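Local coordinates for protein prophage lambdalm01, antigen B (Listeria monocytogenes, PDB 4ACV) that probably serves as a phage tail terminator, a protein that ends tail-tube growth and caps the finished tube, at residues Leu10-Thr15 against Met83-Pro88. Sequence-based numbering, arbitrary orientation.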
ATOM      1  N   LEU B  10     -24.024 -11.567  -6.175  1.00 19.26           N
ATOM      2  CA  LEU B  10     -23.438 -12.769  -6.762  1.00 22.04           C
ATOM      3  C   LEU B  10     -24.490 -13.621  -7.475  1.00 26.22           C
ATOM      4  O   LEU B  10     -24.349 -13.944  -8.662  1.00 24.45           O
ATOM      5  CB  LEU B  10     -22.729 -13.615  -5.705  1.00 25.11           C
ATOM      6  CG  LEU B  10     -21.362 -13.105  -5.232  1.00 31.34           C
ATOM      7  CD1 LEU B  10     -20.742 -14.062  -4.218  1.00 28.29           C
ATOM      8  CD2 LEU B  10     -20.411 -12.873  -6.397  1.00 25.13           C
ATOM      9  N   GLU B  11     -25.545 -13.981  -6.750  1.00 27.20           N
ATOM     10  CA  GLU B  11     -26.606 -14.793  -7.318  1.00 28.82           C
ATOM     11  C   GLU B  11     -27.279 -14.149  -8.526  1.00 27.48           C
ATOM     12  O   GLU B  11     -27.572 -14.828  -9.511  1.00 32.03           O
ATOM     13  CB  GLU B  11     -27.648 -15.161  -6.259  1.00 36.87           C
ATOM     14  CG  GLU B  11     -27.367 -16.496  -5.589  1.00 47.95           C
ATOM     15  CD  GLU B  11     -27.153 -17.627  -6.593  1.00 53.34           C
ATOM     16  OE1 GLU B  11     -27.611 -17.513  -7.756  1.00 59.34           O
ATOM     17  OE2 GLU B  11     -26.517 -18.635  -6.218  1.00 51.09           O
ATOM     18  N   ALA B  12     -27.534 -12.847  -8.446  1.00 25.00           N
ATOM     19  CA  ALA B  12     -28.190 -12.147  -9.545  1.00 28.70           C
ATOM     20  C   ALA B  12     -27.373 -12.321 -10.827  1.00 27.75           C
ATOM     21  O   ALA B  12     -27.918 -12.618 -11.874  1.00 25.98           O
ATOM     22  CB  ALA B  12     -28.393 -10.650  -9.214  1.00 21.64           C
ATOM     23  N   VAL B  13     -26.057 -12.157 -10.716  1.00 27.51           N
ATOM     24  CA  VAL B  13     -25.155 -12.261 -11.857  1.00 27.45           C
ATOM     25  C   VAL B  13     -25.027 -13.699 -12.369  1.00 27.84           C
ATOM     26  O   VAL B  13     -25.104 -13.940 -13.571  1.00 31.83           O
ATOM     27  CB  VAL B  13     -23.752 -11.691 -11.516  1.00 27.92           C
ATOM     28  CG1 VAL B  13     -22.812 -11.766 -12.731  1.00 20.14           C
ATOM     29  CG2 VAL B  13     -23.879 -10.271 -11.015  1.00 18.36           C
ATOM     30  N   ARG B  14     -24.836 -14.646 -11.459  1.00 28.80           N
ATOM     31  CA  ARG B  14     -24.732 -16.051 -11.833  1.00 22.43           C
ATOM     32  C   ARG B  14     -26.001 -16.505 -12.567  1.00 31.15           C
ATOM     33  O   ARG B  14     -25.942 -17.179 -13.592  1.00 30.48           O
ATOM     34  CB  ARG B  14     -24.492 -16.930 -10.742  1.00 23.49           C
ATOM     35  CG  ARG B  14     -24.954 -18.670 -10.523  1.00 46.33           C
ATOM     36  CD  ARG B  14     -24.560 -19.515  -9.335  1.00 57.06           C
ATOM     37  NE  ARG B  14     -23.935 -20.750  -9.779  1.00 66.15           N
ATOM     38  CZ  ARG B  14     -24.584 -21.899  -9.932  1.00 70.60           C
ATOM     39  NH1 ARG B  14     -25.879 -21.974  -9.646  1.00 69.24           N
ATOM     40  NH2 ARG B  14     -23.933 -22.973 -10.361  1.00 72.38           N
ATOM     41  N   THR B  15     -27.149 -16.112 -12.033  1.00 28.75           N
ATOM     42  CA  THR B  15     -28.431 -16.538 -12.568  1.00 32.81           C
ATOM     43  C   THR B  15     -28.643 -16.013 -13.976  1.00 30.17           C
ATOM     44  O   THR B  15     -29.190 -16.703 -14.829  1.00 32.25           O
ATOM     45  CB  THR B  15     -29.591 -16.100 -11.647  1.00 35.69           C
ATOM     46  OG1 THR B  15     -29.526 -16.851 -10.430  1.00 42.07           O
ATOM     47  CG2 THR B  15     -30.943 -16.341 -12.313  1.00 36.86           C
ATOM     48  N   MET B  83     -24.890  -5.857 -19.864  1.00 37.52           N
ATOM     49  CA  MET B  83     -26.294  -5.737 -20.251  1.00 32.61           C
ATOM     50  C   MET B  83     -27.187  -5.709 -19.014  1.00 33.64           C
ATOM     51  O   MET B  83     -28.367  -5.411 -19.101  1.00 39.55           O
ATOM     52  CB  MET B  83     -26.707  -6.903 -21.161  1.00 36.13           C
ATOM     53  CG  MET B  83     -26.484  -6.666 -22.654  1.00 40.02           C
ATOM     54  SD  MET B  83     -26.989  -8.070 -23.708  1.00 74.60           S
ATOM     55  CE  MET B  83     -28.565  -8.522 -22.985  1.00 99.29           C
ATOM     56  N   GLY B  84     -26.621  -6.031 -17.859  1.00 38.63           N
ATOM     57  CA  GLY B  84     -27.365  -5.951 -16.620  1.00 36.67           C
ATOM     58  C   GLY B  84     -27.909  -7.278 -16.143  1.00 33.57           C
ATOM     59  O   GLY B  84     -27.792  -8.301 -16.813  1.00 32.82           O
ATOM     60  N   PHE B  85     -28.500  -7.244 -14.957  1.00 33.47           N
ATOM     61  CA  PHE B  85     -29.082  -8.418 -14.324  1.00 31.31           C
ATOM     62  C   PHE B  85     -30.194  -7.925 -13.407  1.00 35.83           C
ATOM     63  O   PHE B  85     -30.098  -6.828 -12.863  1.00 34.58           O
ATOM     64  CB  PHE B  85     -28.014  -9.183 -13.534  1.00 25.21           C
ATOM     65  CG  PHE B  85     -27.028  -8.292 -12.815  1.00 30.27           C
ATOM     66  CD1 PHE B  85     -25.882  -7.829 -13.463  1.00 26.97           C
ATOM     67  CD2 PHE B  85     -27.244  -7.913 -11.494  1.00 30.86           C
ATOM     68  CE1 PHE B  85     -24.964  -7.015 -12.804  1.00 27.24           C
ATOM     69  CE2 PHE B  85     -26.334  -7.090 -10.832  1.00 32.84           C
ATOM     70  CZ  PHE B  85     -25.193  -6.641 -11.486  1.00 26.58           C
ATOM     71  N   ILE B  86     -31.259  -8.710 -13.260  1.00 46.34           N
ATOM     72  CA  ILE B  86     -32.400  -8.290 -12.446  1.00 46.00           C
ATOM     73  C   ILE B  86     -32.095  -8.381 -10.950  1.00 42.63           C
ATOM     74  O   ILE B  86     -31.375  -9.275 -10.504  1.00 38.58           O
ATOM     75  CB  ILE B  86     -33.697  -9.078 -12.776  1.00 45.73           C
ATOM     76  CG1 ILE B  86     -33.459 -10.588 -12.684  1.00 51.34           C
ATOM     77  CG2 ILE B  86     -34.225  -8.699 -14.162  1.00 44.90           C
ATOM     78  CD1 ILE B  86     -33.475 -11.155 -11.275  1.00 52.97           C
ATOM     79  N   LEU B  87     -32.648  -7.440 -10.192  1.00 37.63           N
ATOM     80  CA  LEU B  87     -32.483  -7.391  -8.742  1.00 37.96           C
ATOM     81  C   LEU B  87     -33.851  -7.387  -8.069  1.00 37.83           C
ATOM     82  O   LEU B  87     -34.859  -7.095  -8.711  1.00 45.96           O
ATOM     83  CB  LEU B  87     -31.716  -6.127  -8.339  1.00 31.42           C
ATOM     84  CG  LEU B  87     -30.267  -6.044  -8.812  1.00 32.53           C
ATOM     85  CD1 LEU B  87     -29.689  -4.647  -8.573  1.00 32.64           C
ATOM     86  CD2 LEU B  87     -29.419  -7.122  -8.136  1.00 24.87           C
ATOM     87  N   PRO B  88     -33.890  -7.708  -6.769  1.00 36.86           N
ATOM     88  CA  PRO B  88     -35.145  -7.704  -6.007  1.00 40.60           C
ATOM     89  C   PRO B  88     -35.831  -6.346  -6.056  1.00 40.64           C
ATOM     90  O   PRO B  88     -35.160  -5.316  -6.162  1.00 42.49           O
ATOM     91  CB  PRO B  88     -34.684  -8.000  -4.575  1.00 41.61           C
ATOM     92  CG  PRO B  88     -33.394  -8.737  -4.742  1.00 38.88           C
ATOM     93  CD  PRO B  88     -32.746  -8.141  -5.947  1.00 34.35           C
TER
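The loop that leaves helix 71-82 runs along helix 6-19 in this alpha+beta fold, an example of a helix packed on an antiparallel sheet and flanked by an extended connection; A12 and V13 of the helix meet F85 and L87 of the loop. V13 meets the F85 ring by a CH-pi contact: its CG2 methyl stands over the middle of one face, 3.8 Å from the ring centroid and only 6° off the normal, so all six ring carbons lie at nearly the same distance from it. V13 reaches this place with CG1 anti to the backbone N (chi1 -178°), which sets CG2 anti to the carbonyl carbon, beside the backbone N, and over the ring.

The A12 methyl points toward the loop and meets three of its residues. It approaches the ring obliquely, with CB 3.7 Å from F85 CD2, touches L87 CD2 at 3.8 Å, and rests 3.5 Å from the carbonyl O of I86. No hydrogen bond crosses the contact; apolar packing carries it. At the start of the loop G84, the first residue after helix 71-82 to leave helical angles, has positive phi (99°), and the chain then continues extended through F85-P88 past the helix side.

Helix 6-19 lies on the antiparallel sheet, V13 and L10 resting on I40 of strand 37-48, while F85 and L87 both reach L93 of strand 92-99 and also touch V119 and I121, respectively, of strand 110-122. The loop from helix 71-82 to strand 92-99 thus lies beside helix 6-19, with its side chains packed on the same sheet.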